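Local coordinates for heat shock protein, putative (Plasmodium falciparum, PDB 1Y6Z) that is the middle domain of an Hsp90-family protein, which as a whole probably acts as an ATP-dependent chaperone that binds unfolded proteins, at residues 31-37 / 50-56; 204-210 / 229-235. One frame throughout, in Å; residues are numbered along the deposited sequence.

Contact 1 (31-37 / 50-56); sequences DDPLAYV and ILYIPGS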
loop_
_atom_site.group_PDB
_atom_site.type_symbol
_atom_site.label_atom_id
_atom_site.label_comp_id
_atom_site.label_asym_id
_atom_site.label_seq_id
_atom_site.Cartn_x
_atom_site.Cartn_y
_atom_site.Cartn_z
ATOM N N ASP B 31 -29.815 -1.965 -1.989
ATOM C CA ASP B 31 -28.907 -1.929 -3.109
ATOM C C ASP B 31 -27.700 -2.829 -2.813
ATOM O O ASP B 31 -27.313 -2.986 -1.649
ATOM C CB ASP B 31 -28.391 -0.500 -3.321
ATOM C CG ASP B 31 -29.501 0.551 -3.342
ATOM O OD1 ASP B 31 -29.135 1.753 -3.360
ATOM O OD2 ASP B 31 -30.722 0.201 -3.310
ATOM N N ASP B 32 -27.159 -3.417 -3.865
ATOM C CA ASP B 32 -25.943 -4.239 -3.773
ATOM C C ASP B 32 -24.744 -3.400 -3.323
ATOM O O ASP B 32 -24.615 -2.256 -3.717
ATOM C CB ASP B 32 -25.638 -4.831 -5.114
ATOM C CG ASP B 32 -26.538 -6.057 -5.438
ATOM O OD1 ASP B 32 -27.368 -6.478 -4.611
ATOM O OD2 ASP B 32 -26.324 -6.662 -6.498
ATOM N N PRO B 33 -23.827 -4.006 -2.560
ATOM C CA PRO B 33 -22.634 -3.225 -2.268
ATOM C C PRO B 33 -21.757 -3.017 -3.479
ATOM O O PRO B 33 -21.792 -3.793 -4.467
ATOM C CB PRO B 33 -21.898 -4.057 -1.169
ATOM C CG PRO B 33 -22.473 -5.414 -1.235
ATOM C CD PRO B 33 -23.819 -5.346 -1.948
ATOM N N LEU B 34 -20.970 -1.962 -3.422
ATOM C CA LEU B 34 -20.056 -1.650 -4.466
ATOM C C LEU B 34 -18.852 -2.596 -4.451
ATOM O O LEU B 34 -18.283 -2.905 -5.523
ATOM C CB LEU B 34 -19.598 -0.206 -4.327
ATOM C CG LEU B 34 -20.285 0.847 -5.221
ATOM C CD1 LEU B 34 -21.698 0.501 -5.660
ATOM C CD2 LEU B 34 -20.104 2.271 -4.650
ATOM N N ALA B 35 -18.467 -2.997 -3.236
ATOM C CA ALA B 35 -17.361 -3.922 -3.067
ATOM C C ALA B 35 -17.419 -4.561 -1.660
ATOM O O ALA B 35 -18.167 -4.116 -0.752
ATOM C CB ALA B 35 -16.077 -3.187 -3.247
ATOM N N TYR B 36 -16.618 -5.602 -1.471
ATOM C CA TYR B 36 -16.469 -6.220 -0.163
ATOM C C TYR B 36 -15.130 -6.917 -0.083
ATOM O O TYR B 36 -14.557 -7.243 -1.123
ATOM C CB TYR B 36 -17.573 -7.246 0.136
ATOM C CG TYR B 36 -17.564 -8.454 -0.759
ATOM C CD1 TYR B 36 -16.922 -9.645 -0.377
ATOM C CD2 TYR B 36 -18.222 -8.426 -1.983
ATOM C CE1 TYR B 36 -16.918 -10.753 -1.213
ATOM C CE2 TYR B 36 -18.211 -9.561 -2.847
ATOM C CZ TYR B 36 -17.562 -10.703 -2.436
ATOM O OH TYR B 36 -17.557 -11.790 -3.284
ATOM N N VAL B 37 -14.695 -7.189 1.152
ATOM C CA VAL B 37 -13.551 -8.083 1.396
ATOM C C VAL B 37 -13.842 -8.882 2.677
ATOM O O VAL B 37 -14.369 -8.323 3.649
ATOM C CB VAL B 37 -12.198 -7.275 1.492
ATOM C CG1 VAL B 37 -12.290 -6.187 2.479
ATOM C CG2 VAL B 37 -11.013 -8.221 1.759
ATOM N N ILE B 50 -15.839 -9.149 7.599
ATOM C CA ILE B 50 -16.286 -8.925 6.208
ATOM C C ILE B 50 -16.651 -7.457 6.208
ATOM O O ILE B 50 -17.420 -7.036 7.082
ATOM C CB ILE B 50 -17.534 -9.761 5.780
ATOM C CG1 ILE B 50 -17.372 -11.249 6.101
ATOM C CG2 ILE B 50 -17.805 -9.499 4.251
ATOM C CD1 ILE B 50 -18.594 -12.116 5.765
ATOM N N LEU B 51 -16.124 -6.683 5.249
ATOM C CA LEU B 51 -16.315 -5.269 5.232
ATOM C C LEU B 51 -16.918 -4.974 3.854
ATOM O O LEU B 51 -16.494 -5.551 2.907
ATOM C CB LEU B 51 -14.947 -4.591 5.309
ATOM C CG LEU B 51 -14.165 -4.705 6.655
ATOM C CD1 LEU B 51 -12.832 -3.846 6.422
ATOM C CD2 LEU B 51 -14.990 -4.120 7.751
ATOM N N TYR B 52 -17.936 -4.122 3.797
ATOM C CA TYR B 52 -18.668 -3.787 2.578
ATOM C C TYR B 52 -18.625 -2.262 2.393
ATOM O O TYR B 52 -18.784 -1.505 3.334
ATOM C CB TYR B 52 -20.131 -4.141 2.748
ATOM C CG TYR B 52 -20.411 -5.651 2.813
ATOM C CD1 TYR B 52 -20.426 -6.319 4.028
ATOM C CD2 TYR B 52 -20.670 -6.363 1.639
ATOM C CE1 TYR B 52 -20.713 -7.712 4.109
ATOM C CE2 TYR B 52 -20.926 -7.720 1.699
ATOM C CZ TYR B 52 -20.951 -8.391 2.931
ATOM O OH TYR B 52 -21.283 -9.751 2.969
ATOM N N ILE B 53 -18.496 -1.835 1.148
ATOM C CA ILE B 53 -18.775 -0.492 0.722
ATOM C C ILE B 53 -20.190 -0.535 0.202
ATOM O O ILE B 53 -20.499 -1.304 -0.742
ATOM C CB ILE B 53 -17.820 -0.054 -0.382
ATOM C CG1 ILE B 53 -16.404 0.015 0.192
ATOM C CG2 ILE B 53 -18.230 1.329 -0.974
ATOM C CD1 ILE B 53 -15.397 0.427 -0.879
ATOM N N PRO B 54 -21.076 0.231 0.828
ATOM C CA PRO B 54 -22.485 0.219 0.424
ATOM C C PRO B 54 -22.669 0.703 -1.004
ATOM O O PRO B 54 -21.829 1.436 -1.501
ATOM C CB PRO B 54 -23.146 1.207 1.442
ATOM C CG PRO B 54 -22.277 1.060 2.641
ATOM C CD PRO B 54 -20.884 1.082 2.013
ATOM N N GLY B 55 -23.776 0.314 -1.642
ATOM C CA GLY B 55 -24.143 0.842 -2.963
ATOM C C GLY B 55 -24.603 2.293 -3.037
ATOM O O GLY B 55 -24.614 2.889 -4.131
ATOM N N SER B 56 -25.036 2.840 -1.892
ATOM C CA SER B 56 -25.596 4.161 -1.812
ATOM C C SER B 56 -25.412 4.638 -0.382
ATOM O O SER B 56 -25.070 3.845 0.504
ATOM C CB SER B 56 -27.089 4.190 -2.216
ATOM O OG SER B 56 -27.872 3.394 -1.346
#
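The open end of a beta hairpin, where strand 35-41 pairs antiparallel with strand 47-53, is closed by residues 31-37 and 50-56. The local strand axes run at 167° and approach to 4.7 Å. Ala35 with Ile53 and Val37 with Leu51 are hydrogen-bonded pairs, and Tyr36 with Tyr52 is the non-hydrogen-bonded pair between them. Val37 and Leu51 exchange both of their backbone bonds, Val37 N to Leu51 O at 3.0 Å and Leu51 N to Val37 O at 2.9 Å. Ile53 is held by its amide to Ala35 O, while its own carbonyl takes the N-H of Leu34 rather than that of Ala35 (Leu34 N to Ile53 O 2.8 Å). That last bond is bent, 141° at the hydrogen, as the chain turns off the ladder; Ala35 N is buried without a partner.

Tyr52 lays the CD2 side of its ring against two groups: Pro33 CG lies 3.5 Å from Tyr52 CD2, and Tyr36 CB is 3.6 Å from the same atom. With CG of Tyr36 wedged between its backbone N and carbonyl carbon (chi1 65°), the Tyr36 ring leads away from the partner strand and leaves CB to make this contact. Leu34 fits its CD1 3.7 Å from Gly55 CA. Farther out, Ser56 OG donates to Asp31 OD1 at 2.9 Å, reaching it from above the carboxylate plane.

Helix 16-27 lies over the face bearing Tyr36 and Tyr52, where Tyr19 stacks on the Tyr36 ring. Helices 121-141 and 145-164 pack on the face of Ala35, Leu51 and Ile53, and strand 98-103 continues the sheet beyond strand 47-53.

Contact 2 (204-210 / 229-235); sequences IYYISGE and YDVLFSL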
loop_
_atom_site.group_PDB
_atom_site.type_symbol
_atom_site.label_atom_id
_atom_site.label_comp_id
_atom_site.label_asym_id
_atom_site.label_seq_id
_atom_site.Cartn_x
_atom_site.Cartn_y
_atom_site.Cartn_z
ATOM N N ILE B 204 1.538 22.033 -7.244
ATOM C CA ILE B 204 0.193 21.671 -7.674
ATOM C C ILE B 204 -0.634 22.865 -7.290
ATOM O O ILE B 204 -0.606 23.276 -6.125
ATOM C CB ILE B 204 -0.334 20.392 -6.898
ATOM C CG1 ILE B 204 0.549 19.169 -7.174
ATOM C CG2 ILE B 204 -1.780 20.081 -7.235
ATOM C CD1 ILE B 204 0.377 18.081 -6.102
ATOM N N TYR B 205 -1.394 23.418 -8.235
ATOM C CA TYR B 205 -2.200 24.608 -7.932
ATOM C C TYR B 205 -3.640 24.248 -7.814
ATOM O O TYR B 205 -4.076 23.347 -8.489
ATOM C CB TYR B 205 -2.034 25.687 -9.014
ATOM C CG TYR B 205 -0.614 26.189 -9.085
ATOM C CD1 TYR B 205 0.336 25.583 -9.941
ATOM C CD2 TYR B 205 -0.198 27.236 -8.262
ATOM C CE1 TYR B 205 1.671 26.043 -9.977
ATOM C CE2 TYR B 205 1.111 27.707 -8.293
ATOM C CZ TYR B 205 2.033 27.116 -9.153
ATOM O OH TYR B 205 3.320 27.597 -9.137
ATOM N N TYR B 206 -4.374 24.961 -6.962
ATOM C CA TYR B 206 -5.830 24.913 -6.980
ATOM C C TYR B 206 -6.482 26.280 -6.778
ATOM O O TYR B 206 -5.833 27.204 -6.338
ATOM C CB TYR B 206 -6.358 23.913 -5.936
ATOM C CG TYR B 206 -6.325 24.392 -4.514
ATOM C CD1 TYR B 206 -7.456 24.976 -3.940
ATOM C CD2 TYR B 206 -5.195 24.223 -3.734
ATOM C CE1 TYR B 206 -7.448 25.397 -2.629
ATOM C CE2 TYR B 206 -5.173 24.660 -2.409
ATOM C CZ TYR B 206 -6.315 25.243 -1.880
ATOM O OH TYR B 206 -6.315 25.654 -0.576
ATOM N N ILE B 207 -7.769 26.375 -7.087
ATOM C CA ILE B 207 -8.522 27.648 -6.960
ATOM C C ILE B 207 -9.975 27.468 -6.492
ATOM O O ILE B 207 -10.769 26.780 -7.155
ATOM C CB ILE B 207 -8.488 28.473 -8.285
ATOM C CG1 ILE B 207 -9.194 29.831 -8.108
ATOM C CG2 ILE B 207 -9.098 27.701 -9.495
ATOM C CD1 ILE B 207 -8.730 30.892 -9.112
ATOM N N SER B 208 -10.317 28.104 -5.364
ATOM C CA SER B 208 -11.727 28.206 -4.938
ATOM C C SER B 208 -12.637 28.653 -6.094
ATOM O O SER B 208 -12.482 29.762 -6.653
ATOM C CB SER B 208 -11.879 29.155 -3.746
ATOM O OG SER B 208 -11.190 28.673 -2.595
ATOM N N GLY B 209 -13.564 27.772 -6.464
ATOM C CA GLY B 209 -14.530 28.026 -7.515
ATOM C C GLY B 209 -15.938 27.955 -6.954
ATOM O O GLY B 209 -16.152 27.505 -5.813
ATOM N N GLU B 210 -16.895 28.416 -7.760
ATOM C CA GLU B 210 -18.302 28.468 -7.387
ATOM C C GLU B 210 -19.054 27.389 -8.157
ATOM O O GLU B 210 -20.021 26.807 -7.656
ATOM C CB GLU B 210 -18.861 29.869 -7.697
ATOM C CG GLU B 210 -20.357 30.076 -7.483
ATOM C CD GLU B 210 -20.772 30.114 -6.010
ATOM O OE1 GLU B 210 -21.993 29.991 -5.756
ATOM O OE2 GLU B 210 -19.900 30.268 -5.120
ATOM N N TYR B 229 -0.189 26.039 -17.034
ATOM C CA TYR B 229 -0.219 25.087 -15.907
ATOM C C TYR B 229 -1.674 24.649 -15.695
ATOM O O TYR B 229 -2.606 25.455 -15.899
ATOM C CB TYR B 229 0.362 25.712 -14.641
ATOM C CG TYR B 229 1.866 25.930 -14.637
ATOM C CD1 TYR B 229 2.675 25.483 -15.695
ATOM C CD2 TYR B 229 2.476 26.604 -13.570
ATOM C CE1 TYR B 229 4.058 25.690 -15.689
ATOM C CE2 TYR B 229 3.881 26.810 -13.538
ATOM C CZ TYR B 229 4.651 26.354 -14.602
ATOM O OH TYR B 229 6.019 26.549 -14.592
ATOM N N ASP B 230 -1.900 23.381 -15.316
ATOM C CA ASP B 230 -3.244 23.016 -14.868
ATOM C C ASP B 230 -3.466 23.509 -13.450
ATOM O O ASP B 230 -2.516 23.681 -12.679
ATOM C CB ASP B 230 -3.519 21.499 -15.003
ATOM C CG ASP B 230 -5.031 21.162 -14.977
ATOM O OD1 ASP B 230 -5.860 22.078 -15.106
ATOM O OD2 ASP B 230 -5.385 19.961 -14.859
ATOM N N VAL B 231 -4.739 23.725 -13.115
ATOM C CA VAL B 231 -5.164 24.128 -11.797
ATOM C C VAL B 231 -6.422 23.339 -11.449
ATOM O O VAL B 231 -7.391 23.308 -12.203
ATOM C CB VAL B 231 -5.525 25.630 -11.735
ATOM C CG1 VAL B 231 -6.070 26.025 -10.363
ATOM C CG2 VAL B 231 -4.301 26.460 -12.012
ATOM N N LEU B 232 -6.410 22.731 -10.270
ATOM C CA LEU B 232 -7.597 22.005 -9.788
ATOM C C LEU B 232 -8.628 22.964 -9.235
ATOM O O LEU B 232 -8.274 24.022 -8.713
ATOM C CB LEU B 232 -7.213 21.080 -8.636
ATOM C CG LEU B 232 -5.994 20.216 -8.916
ATOM C CD1 LEU B 232 -5.475 19.685 -7.538
ATOM C CD2 LEU B 232 -6.429 19.163 -9.924
ATOM N N PHE B 233 -9.891 22.557 -9.283
ATOM C CA PHE B 233 -10.963 23.363 -8.702
ATOM C C PHE B 233 -11.447 22.849 -7.334
ATOM O O PHE B 233 -11.788 21.670 -7.188
ATOM C CB PHE B 233 -12.149 23.403 -9.669
ATOM C CG PHE B 233 -11.825 23.960 -11.049
ATOM C CD1 PHE B 233 -12.521 23.507 -12.163
ATOM C CD2 PHE B 233 -10.833 24.931 -11.228
ATOM C CE1 PHE B 233 -12.236 24.021 -13.448
ATOM C CE2 PHE B 233 -10.529 25.444 -12.513
ATOM C CZ PHE B 233 -11.217 24.994 -13.603
ATOM N N SER B 234 -11.453 23.743 -6.347
ATOM C CA SER B 234 -12.148 23.550 -5.077
ATOM C C SER B 234 -13.572 24.160 -5.182
ATOM O O SER B 234 -13.763 25.338 -5.504
ATOM C CB SER B 234 -11.327 24.128 -3.923
ATOM O OG SER B 234 -12.071 24.208 -2.717
ATOM N N LEU B 235 -14.582 23.326 -4.988
ATOM C CA LEU B 235 -15.950 23.789 -5.125
ATOM C C LEU B 235 -16.718 23.682 -3.800
ATOM O O LEU B 235 -17.852 24.129 -3.700
ATOM C CB LEU B 235 -16.646 23.063 -6.270
ATOM C CG LEU B 235 -15.931 22.948 -7.636
ATOM C CD1 LEU B 235 -16.705 22.082 -8.594
ATOM C CD2 LEU B 235 -15.615 24.298 -8.319
#
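Ile207 has CG1 anti to its backbone N (chi1 -176°), which turns CG2 into the position between N and the carbonyl carbon and points that methyl at the neighbouring strand. There it meets two residues: Ile207 CG2 is 3.6 Å from Val231 CG1, and it sits at the ring edge of Phe233, 3.7 Å from Phe233 CD2. Val231 holds CG1 anti to its own N (chi1 176°), and its other methyl, CG2, packs 3.8 Å from Tyr205 CB. Past that pair the Tyr205 and Tyr229 side chains cross obliquely, bringing CE1 of Tyr205 within 3.7 Å of CD2 of Tyr229. On the other face, Ile204 CG2 touches Leu232 CD1, and Tyr206 rests CD1 near Ser234 CB.

Strands 204-208 and 231-234 run parallel, their short axes 34° apart; joined through helices 212-215 and 222-226, they form a beta-alpha-beta crossover. Their hydrogen bonds zigzag between strands: Leu232 N to Tyr205 O, Ile207 N to Leu232 O, Ser234 N to Ile207 O, and Gly209 N to Ser234 O. The third is the longest, 3.2 Å from Ser234 N to Ile207 O, its donor well above the carbonyl plane. The fourth carries the ladder one residue past strand 204-208.

Helix 237-249 packs on the face of Tyr206 and Ser234. The Ile207 face is apolar where Val231 and Phe233 meet it; the other combines apolar packing of Ile204, Leu232 and Tyr206 with the Glu240 carboxylate, held by the hydroxyls of Ser208 and Ser234, whose hydrogen bonds would probably help to stabilise its negative charge.

How the contacts relate
From the N terminus, helix 16-27 leads into contact 1, which closes a short loop: only 12 residues separate its segments, and they complete the hairpin. The chain then builds the rest of the mixed sheet and passes through helices 121-141 and 145-164 before contact 2 opens. That second closure spans 18 residues, including helices 212-215 and 222-226, and brings two neighbouring strands of a parallel three-stranded sheet together. The contacts follow in series, so neither encloses nor crosses the other. Their centres lie about 32 Å apart on opposite sides of the chain's centre, with nearest atoms about 20 Å apart. Each ties together a different sheet.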